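Local coordinates for oxidoreductase (Thermotoga maritima, PDB 1ZH8), which probably catalyses NADP-dependent oxidation of an alcohol group, or the reverse reduction of a carbonyl, as a GFO/IDH/MocA-type dehydrogenase, at residues G27-A30 with R31-L35; I115-D118 with V119-K123. All coordinates share one frame; numbering follows the deposited sequence.

Contact 1: residues G27-A30 with R31-L35; sequences GIAA and RELHL. With NAP (NADP nicotinamide-adenine-dinucleotide phosphate), chain D.
Ile-28 and Glu-32, one helical turn apart, run side by side and point the same way, the branch methyl CG2 of Ile-28 lying 3.7 Å from OE1 of Glu-32. Arg-31 reaches the other branch: its chain bends at chi3 (-74°), which folds the guanidinium back so that NH2 stands 3.8 Å from Ile-28 CG1, the two side chains crossing at a slant. The same fold lets Arg-31 NH1 form a salt bridge with Glu-32 OE2 at 3.2 Å, approaching on the anti side of the carboxylate and 25° out of its plane; OE1 pairs with Lys-179, so each carboxylate oxygen has a cationic partner.

On another side of the helix, CB of Ala-29 and CD1 of Leu-33 meet loosely, and that leucine methyl reaches NAP C4N, the nicotinamide carbon that carries hydride in such cofactors, at 3.6 Å. His-34 turns inward, its two ring nitrogens bonded to Asp-87 and Glu-112. Small Ala-30 lets Phe-61 of helix 55-65 and Thr-89 come close.

Beneath the side chains, the O of Ala-29 accepts from both Leu-33 N and His-34 N, marking a wider pi-type turn in the first turns of helix 28-39. Gly-27, the N-cap, belongs to a GxGxxA pattern of Rossmann type; a CB there would run into NAP O5B, so glycine suits the place. The amides that begin the helix instead face the cofactor: Ile-28 N gives a nearly straight bond to NAP O1A at 3.0 Å (174°), and Ala-29 N one to O1N at 2.8 Å. Each phosphate of the pyrophosphate thus receives a backbone N-H at the positive end of a helix, which is likely to stabilise its negative charge with no cationic side chain of 27-35 touching it.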
loop_
_atom_site.group_PDB
_atom_site.type_symbol
_atom_site.label_atom_id
_atom_site.label_comp_id
_atom_site.label_asym_id
_atom_site.label_seq_id
_atom_site.Cartn_x
_atom_site.Cartn_y
_atom_site.Cartn_z
ATOM N N GLY A 27 -30.167 -18.715 7.123
ATOM C CA GLY A 27 -29.055 -19.148 6.292
ATOM C C GLY A 27 -27.796 -19.284 7.126
ATOM O O GLY A 27 -27.856 -19.542 8.338
ATOM N N ILE A 28 -26.653 -19.064 6.486
ATOM C CA ILE A 28 -25.385 -19.335 7.121
ATOM C C ILE A 28 -25.196 -18.515 8.403
ATOM O O ILE A 28 -24.988 -19.088 9.487
ATOM C CB ILE A 28 -24.216 -19.178 6.134
ATOM C CG1 ILE A 28 -24.363 -20.197 5.008
ATOM C CG2 ILE A 28 -22.877 -19.397 6.839
ATOM C CD1 ILE A 28 -23.439 -19.925 3.810
ATOM N N ALA A 29 -25.304 -17.192 8.296
ATOM C CA ALA A 29 -25.106 -16.338 9.462
ATOM C C ALA A 29 -26.049 -16.701 10.608
ATOM O O ALA A 29 -25.615 -16.825 11.767
ATOM C CB ALA A 29 -25.246 -14.897 9.098
ATOM N N ALA A 30 -27.330 -16.898 10.297
ATOM C CA ALA A 30 -28.287 -17.208 11.348
ATOM C C ALA A 30 -27.917 -18.508 12.090
ATOM O O ALA A 30 -27.922 -18.541 13.314
ATOM C CB ALA A 30 -29.697 -17.282 10.784
ATOM N N ARG A 31 -27.597 -19.563 11.345
ATOM C CA ARG A 31 -27.314 -20.860 11.919
ATOM C C ARG A 31 -25.982 -20.858 12.644
ATOM O O ARG A 31 -25.859 -21.405 13.737
ATOM C CB ARG A 31 -27.234 -21.930 10.820
ATOM C CG ARG A 31 -28.556 -22.458 10.256
ATOM C CD ARG A 31 -28.314 -23.750 9.451
ATOM N NE ARG A 31 -27.692 -23.425 8.176
ATOM C CZ ARG A 31 -26.421 -23.655 7.845
ATOM N NH1 ARG A 31 -25.580 -24.268 8.681
ATOM N NH2 ARG A 31 -25.994 -23.265 6.653
ATOM N N GLU A 32 -24.973 -20.246 12.028
ATOM C CA GLU A 32 -23.598 -20.569 12.378
ATOM C C GLU A 32 -22.969 -19.495 13.243
ATOM O O GLU A 32 -22.039 -19.770 14.011
ATOM C CB GLU A 32 -22.764 -20.839 11.114
ATOM C CG GLU A 32 -23.033 -22.227 10.495
ATOM C CD GLU A 32 -22.155 -22.562 9.282
ATOM O OE1 GLU A 32 -21.168 -21.832 9.020
ATOM O OE2 GLU A 32 -22.457 -23.567 8.592
ATOM N N LEU A 33 -23.497 -18.281 13.127
ATOM C CA LEU A 33 -22.899 -17.124 13.765
ATOM C C LEU A 33 -23.855 -16.551 14.825
ATOM O O LEU A 33 -23.454 -16.326 15.963
ATOM C CB LEU A 33 -22.504 -16.086 12.697
ATOM C CG LEU A 33 -21.498 -16.556 11.622
ATOM C CD1 LEU A 33 -21.214 -15.458 10.627
ATOM C CD2 LEU A 33 -20.164 -17.038 12.238
ATOM N N HIS A 34 -25.130 -16.370 14.463
ATOM C CA HIS A 34 -26.109 -15.767 15.383
ATOM C C HIS A 34 -26.638 -16.703 16.448
ATOM O O HIS A 34 -26.665 -16.351 17.615
ATOM C CB HIS A 34 -27.244 -15.076 14.621
ATOM C CG HIS A 34 -26.828 -13.787 13.984
ATOM N ND1 HIS A 34 -27.681 -12.714 13.839
ATOM C CD2 HIS A 34 -25.631 -13.387 13.486
ATOM C CE1 HIS A 34 -27.036 -11.721 13.254
ATOM N NE2 HIS A 34 -25.788 -12.101 13.036
ATOM N N LEU A 35 -27.048 -17.897 16.054
ATOM C CA LEU A 35 -27.629 -18.814 17.010
ATOM C C LEU A 35 -26.668 -19.198 18.145
ATOM O O LEU A 35 -27.049 -19.130 19.306
ATOM C CB LEU A 35 -28.182 -20.051 16.323
ATOM C CG LEU A 35 -28.983 -20.988 17.224
ATOM C CD1 LEU A 35 -30.293 -20.334 17.677
ATOM C CD2 LEU A 35 -29.250 -22.267 16.461
HETATM P PA NAP D . -27.382 -16.812 3.119
HETATM O O1A NAP D . -26.843 -18.109 3.607
HETATM O O2A NAP D . -27.754 -16.828 1.695
HETATM O O5B NAP D . -28.593 -16.382 4.078
HETATM C C5B NAP D . -29.667 -15.623 3.573
HETATM C C4B NAP D . -30.954 -16.235 4.091
HETATM O O4B NAP D . -32.054 -15.383 3.801
HETATM C C3B NAP D . -31.257 -17.573 3.426
HETATM O O3B NAP D . -31.845 -18.354 4.425
HETATM C C2B NAP D . -32.280 -17.164 2.380
HETATM O O2B NAP D . -33.142 -18.083 1.717
HETATM C C1B NAP D . -33.073 -16.148 3.173
HETATM N N9A NAP D . -33.893 -15.318 2.294
HETATM C C8A NAP D . -33.622 -14.920 1.004
HETATM N N7A NAP D . -34.646 -14.149 0.579
HETATM C C5A NAP D . -35.562 -14.059 1.580
HETATM C C6A NAP D . -36.787 -13.413 1.694
HETATM N N6A NAP D . -37.284 -12.723 0.682
HETATM N N1A NAP D . -37.496 -13.487 2.865
HETATM C C2A NAP D . -36.999 -14.220 3.916
HETATM N N3A NAP D . -35.796 -14.867 3.809
HETATM C C4A NAP D . -35.092 -14.785 2.662
HETATM O O3 NAP D . -26.271 -15.684 3.327
HETATM P PN NAP D . -25.585 -15.339 4.739
HETATM O O1N NAP D . -26.262 -15.955 5.925
HETATM O O2N NAP D . -24.179 -15.547 4.421
HETATM O O5D NAP D . -25.790 -13.748 4.898
HETATM C C5D NAP D . -26.975 -13.142 5.383
HETATM C C4D NAP D . -26.620 -11.788 5.995
HETATM O O4D NAP D . -25.645 -11.987 7.011
HETATM C C3D NAP D . -25.987 -10.860 4.954
HETATM O O3D NAP D . -26.458 -9.542 5.106
HETATM C C2D NAP D . -24.507 -10.898 5.247
HETATM O O2D NAP D . -23.852 -9.693 4.909
HETATM C C1D NAP D . -24.499 -11.187 6.741
HETATM N N1N NAP D . -23.265 -11.864 7.133
HETATM C C2N NAP D . -22.478 -11.269 8.076
HETATM C C3N NAP D . -21.281 -11.864 8.484
HETATM C C7N NAP D . -20.528 -11.329 9.678
HETATM O O7N NAP D . -19.316 -11.970 9.995
HETATM N N7N NAP D . -20.996 -10.297 10.406
HETATM C C4N NAP D . -20.899 -13.088 7.917
HETATM C C5N NAP D . -21.719 -13.699 6.960
HETATM C C6N NAP D . -22.907 -13.073 6.572
HETATM P P2B NAP D . -33.586 -19.595 2.046
HETATM O O1X NAP D . -34.755 -19.633 3.008
HETATM O O2X NAP D . -32.449 -20.380 2.659
HETATM O O3X NAP D . -33.983 -20.160 0.700
#

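Contact 2: residues I115-D118 with V119-K123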
loop_
_atom_site.group_PDB
_atom_site.type_symbol
_atom_site.label_atom_id
_atom_site.label_comp_id
_atom_site.label_asym_id
_atom_site.label_seq_id
_atom_site.Cartn_x
_atom_site.Cartn_y
_atom_site.Cartn_z
ATOM N N ILE A 115 -24.963 -2.136 5.783
ATOM C CA ILE A 115 -26.195 -1.410 5.996
ATOM C C ILE A 115 -27.164 -1.566 4.804
ATOM O O ILE A 115 -28.345 -1.837 5.012
ATOM C CB ILE A 115 -25.950 0.072 6.359
ATOM C CG1 ILE A 115 -27.258 0.750 6.781
ATOM C CG2 ILE A 115 -25.281 0.824 5.218
ATOM C CD1 ILE A 115 -27.132 2.261 7.048
ATOM N N SER A 116 -26.672 -1.414 3.576
ATOM C CA SER A 116 -27.484 -1.607 2.369
ATOM C C SER A 116 -26.584 -1.840 1.152
ATOM O O SER A 116 -25.393 -2.062 1.316
ATOM C CB SER A 116 -28.422 -0.429 2.120
ATOM O OG SER A 116 -29.351 -0.753 1.103
ATOM N N THR A 117 -27.151 -1.780 -0.051
ATOM C CA THR A 117 -26.455 -2.197 -1.253
ATOM C C THR A 117 -25.484 -1.133 -1.730
ATOM O O THR A 117 -24.542 -1.429 -2.477
ATOM C CB THR A 117 -27.451 -2.461 -2.402
ATOM O OG1 THR A 117 -28.269 -1.295 -2.569
ATOM C CG2 THR A 117 -28.347 -3.659 -2.091
ATOM N N ASP A 118 -25.735 0.102 -1.308
ATOM C CA ASP A 118 -24.950 1.281 -1.688
ATOM C C ASP A 118 -25.321 2.454 -0.770
ATOM O O ASP A 118 -26.279 2.373 0.013
ATOM C CB ASP A 118 -25.211 1.665 -3.157
ATOM C CG ASP A 118 -26.690 1.722 -3.478
ATOM O OD1 ASP A 118 -27.346 2.662 -3.011
ATOM O OD2 ASP A 118 -27.209 0.806 -4.159
ATOM N N VAL A 119 -24.590 3.553 -0.894
ATOM C CA VAL A 119 -24.798 4.698 0.000
ATOM C C VAL A 119 -26.135 5.431 -0.183
ATOM O O VAL A 119 -26.756 5.781 0.812
ATOM C CB VAL A 119 -23.597 5.676 -0.006
ATOM C CG1 VAL A 119 -23.902 6.896 0.830
ATOM C CG2 VAL A 119 -22.379 4.976 0.557
ATOM N N GLU A 120 -26.587 5.668 -1.415
ATOM C CA GLU A 120 -27.919 6.282 -1.565
ATOM C C GLU A 120 -29.051 5.469 -0.902
ATOM O O GLU A 120 -29.965 6.048 -0.304
ATOM C CB GLU A 120 -28.256 6.662 -3.028
ATOM C CG GLU A 120 -28.460 5.511 -4.017
ATOM C CD GLU A 120 -28.981 5.965 -5.389
ATOM O OE1 GLU A 120 -29.419 7.124 -5.531
ATOM O OE2 GLU A 120 -28.958 5.143 -6.328
ATOM N N THR A 121 -28.960 4.144 -0.953
ATOM C CA THR A 121 -29.964 3.303 -0.324
ATOM C C THR A 121 -29.731 3.260 1.176
ATOM O O THR A 121 -30.697 3.260 1.962
ATOM C CB THR A 121 -29.963 1.871 -0.895
ATOM O OG1 THR A 121 -29.869 1.920 -2.314
ATOM C CG2 THR A 121 -31.248 1.184 -0.565
ATOM N N GLY A 122 -28.452 3.218 1.564
ATOM C CA GLY A 122 -28.052 3.277 2.973
ATOM C C GLY A 122 -28.625 4.498 3.678
ATOM O O GLY A 122 -29.130 4.382 4.805
ATOM N N LYS A 123 -28.578 5.662 3.015
ATOM C CA LYS A 123 -29.089 6.910 3.594
ATOM C C LYS A 123 -30.552 6.806 3.952
ATOM O O LYS A 123 -31.001 7.492 4.862
ATOM C CB LYS A 123 -28.934 8.083 2.651
ATOM C CG LYS A 123 -27.599 8.767 2.624
ATOM C CD LYS A 123 -27.598 9.698 1.394
ATOM C CE LYS A 123 -26.218 10.232 1.076
ATOM N NZ LYS A 123 -26.271 11.251 -0.026
#
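Asp-118 is the N-cap of helix 119-131, which follows strand 108-112 in the Rossmann domain, and its side chain accepts from Thr-121 in the first turn. A single carboxylate oxygen, OD1 of Asp-118, takes two bonds from the same face of its plane: Thr-121 N, at 3.0 Å, nearly in line with the C-O bond, and Thr-121 OG1, at 2.7 Å, on the syn side and 31° out of plane. Aspartate suits the place because its short chain, with CG set between the backbone N and carbonyl carbon (chi1 49°), curls back over the first turn to an amide that has no earlier carbonyl within the helix. Threonine adds a second donor beside its own N-H. Thr-117 OG1 donates to Asp-118 OD2 from above the plane, so both oxygens are gripped and the group's rotation is fixed. With an alanine here instead of Asp-118, Thr-121 N would probably lose its cap and both threonine hydroxyls their acceptor.

Glycine suits position 122, where a CB would press on Asp-118 O and Ile-115 CG2; Ser-116 CB packs on the N of Gly-122. Further out, Ile-115 packs on Ala-316 and Leu-320 of helix 313-329, and the first amide of the capped helix, Val-119 N, is bonded to OE1 of Glu-324.

Contact 1 comes first along the chain and closes before contact 2 opens; their centres are 23 Å apart and their nearest atoms about 12 Å, with no touch. Both lie in the NAD-binding Rossmann domain and stand at helix starts after strands of its one parallel sheet: helix 28-39 follows strand 19-24, and helix 119-131 follows strand 108-112, with strand 85-88 between those two in the sheet. They differ in what the helix start meets. Residues 27-35 bind the cofactor directly, whereas 115-123 cap a helix start, with the side chain of Thr-117 in the preceding loop about 9 Å from NADP, and they touch helix 313-329, late in the chain.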